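Acylneuraminate lyase (Mycoplasma synoviae, PDB 4N4P) belongs to the dihydrodipicolinate synthetase family and folds as a TIM barrel. Local coordinates at residues 22-27 against 59-64. Residues are numbered along the deposited sequence; the frame is centred on the assembly and turned at random.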
# COMPACT_ATOMS: atom_id res chain seq x y z
N GLY A 22 15.66 -25.23 -22.67
CA GLY A 22 15.91 -23.80 -22.53
C GLY A 22 16.62 -23.09 -23.66
O GLY A 22 17.02 -21.95 -23.48
N LYS A 23 16.82 -23.74 -24.80
CA LYS A 23 17.44 -23.07 -25.95
C LYS A 23 16.37 -22.25 -26.67
O LYS A 23 15.23 -22.69 -26.75
CB LYS A 23 18.00 -24.09 -26.94
CG LYS A 23 19.17 -24.94 -26.41
CD LYS A 23 19.82 -25.79 -27.54
CE LYS A 23 18.84 -26.78 -28.20
NZ LYS A 23 18.28 -27.76 -27.22
N LEU A 24 16.73 -21.10 -27.22
CA LEU A 24 15.80 -20.41 -28.12
C LEU A 24 15.36 -21.35 -29.24
O LEU A 24 16.20 -21.93 -29.96
CB LEU A 24 16.43 -19.16 -28.74
CG LEU A 24 15.51 -18.34 -29.64
CD1 LEU A 24 14.30 -17.82 -28.85
CD2 LEU A 24 16.29 -17.20 -30.25
N HIS A 25 14.05 -21.53 -29.39
CA HIS A 25 13.53 -22.40 -30.44
C HIS A 25 13.15 -21.60 -31.70
O HIS A 25 12.03 -21.10 -31.84
CB HIS A 25 12.37 -23.26 -29.94
CG HIS A 25 11.91 -24.28 -30.94
ND1 HIS A 25 12.79 -25.01 -31.71
CD2 HIS A 25 10.67 -24.69 -31.28
CE1 HIS A 25 12.10 -25.82 -32.50
NE2 HIS A 25 10.81 -25.64 -32.25
N LYS A 26 14.13 -21.47 -32.60
CA LYS A 26 14.05 -20.53 -33.71
C LYS A 26 12.89 -20.85 -34.63
O LYS A 26 12.16 -19.93 -34.99
CB LYS A 26 15.38 -20.47 -34.49
CG LYS A 26 16.57 -20.19 -33.60
CD LYS A 26 17.62 -19.38 -34.36
CE LYS A 26 19.02 -19.63 -33.87
NZ LYS A 26 19.78 -20.27 -34.99
N ALA A 27 12.70 -22.12 -34.98
CA ALA A 27 11.60 -22.53 -35.85
C ALA A 27 10.26 -22.23 -35.20
O ALA A 27 9.27 -21.93 -35.89
CB ALA A 27 11.69 -24.03 -36.21
N PHE A 59 21.28 -11.11 -25.09
CA PHE A 59 21.32 -10.06 -26.11
C PHE A 59 21.23 -10.66 -27.50
O PHE A 59 20.45 -10.19 -28.34
CB PHE A 59 22.59 -9.25 -25.93
CG PHE A 59 22.76 -8.14 -26.94
CD1 PHE A 59 21.74 -7.23 -27.20
CD2 PHE A 59 23.96 -8.00 -27.62
CE1 PHE A 59 21.92 -6.21 -28.12
CE2 PHE A 59 24.15 -6.98 -28.54
CZ PHE A 59 23.13 -6.09 -28.79
N GLU A 60 22.01 -11.71 -27.75
CA GLU A 60 21.97 -12.42 -29.02
C GLU A 60 20.62 -13.07 -29.32
O GLU A 60 20.17 -13.07 -30.48
CB GLU A 60 23.12 -13.43 -29.09
CG GLU A 60 24.50 -12.76 -29.21
CD GLU A 60 24.71 -12.02 -30.54
OE1 GLU A 60 24.27 -12.55 -31.59
OE2 GLU A 60 25.30 -10.91 -30.52
N ASP A 61 19.96 -13.61 -28.29
CA ASP A 61 18.61 -14.18 -28.44
C ASP A 61 17.63 -13.08 -28.90
O ASP A 61 16.77 -13.33 -29.77
CB ASP A 61 18.06 -14.74 -27.11
CG ASP A 61 18.70 -16.06 -26.64
OD1 ASP A 61 19.24 -16.88 -27.44
OD2 ASP A 61 18.58 -16.30 -25.41
N LYS A 62 17.73 -11.89 -28.29
CA LYS A 62 16.83 -10.76 -28.60
C LYS A 62 16.94 -10.36 -30.07
O LYS A 62 15.94 -10.21 -30.77
CB LYS A 62 17.11 -9.57 -27.69
CG LYS A 62 16.75 -9.83 -26.22
CD LYS A 62 17.24 -8.71 -25.34
CE LYS A 62 17.21 -9.09 -23.87
NZ LYS A 62 17.53 -7.92 -22.99
N LYS A 63 18.18 -10.23 -30.54
CA LYS A 63 18.41 -9.92 -31.95
C LYS A 63 17.86 -10.99 -32.86
O LYS A 63 17.28 -10.68 -33.89
CB LYS A 63 19.90 -9.79 -32.22
CG LYS A 63 20.58 -8.62 -31.59
CD LYS A 63 22.07 -8.99 -31.59
CE LYS A 63 22.92 -7.81 -31.78
NZ LYS A 63 24.36 -8.24 -31.81
N GLU A 64 18.06 -12.26 -32.49
CA GLU A 64 17.59 -13.37 -33.29
C GLU A 64 16.06 -13.37 -33.34
O GLU A 64 15.48 -13.55 -34.39
CB GLU A 64 18.14 -14.72 -32.78
CG GLU A 64 17.85 -15.93 -33.66
CD GLU A 64 18.42 -15.87 -35.08
OE1 GLU A 64 19.39 -15.12 -35.36
OE2 GLU A 64 17.86 -16.58 -35.93
O HOH W 1 19.36 -19.70 -26.80
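Leu24 reaches across to the first turns of helix 59-73, where its CD2 lies over the backbone O of Asp61 and 4.0 Å from CG of Glu64. With CG anti to the backbone N (chi1 -177°), the leucine sends this methyl between the two acidic side chains, and its CB rests against Asp61 OD1. No direct hydrogen bond joins the segments; a water bridges them instead, accepting from Leu24 N at 3.0 Å. The same water donates to Asp61 OD1 at 2.9 Å. The other carboxylate oxygen, OD2, forms a salt bridge with Arg272, whose NE also binds Gly22 O, so one arginine ties both segments together. Two residues further on, Lys26 crosses Glu64 at about a right angle, its CD 3.2 Å from Glu64 OE2, so the aliphatic chain rather than the ammonium meets the carboxylate. Bends at chi2 and chi4 carry the lysine chain past this group. Lys26 NZ stops 4.3 Å from Glu64 OE2, too long for a salt bridge, so at most a weak long-range attraction is likely. Leu24 also touches Val65, and Lys26 touches Leu68, continuing the contact along helix 59-73. The patch lies at the barrel surface, joining the start of helix 26-39 to helix 59-73, with strand 44-47 between them in sequence.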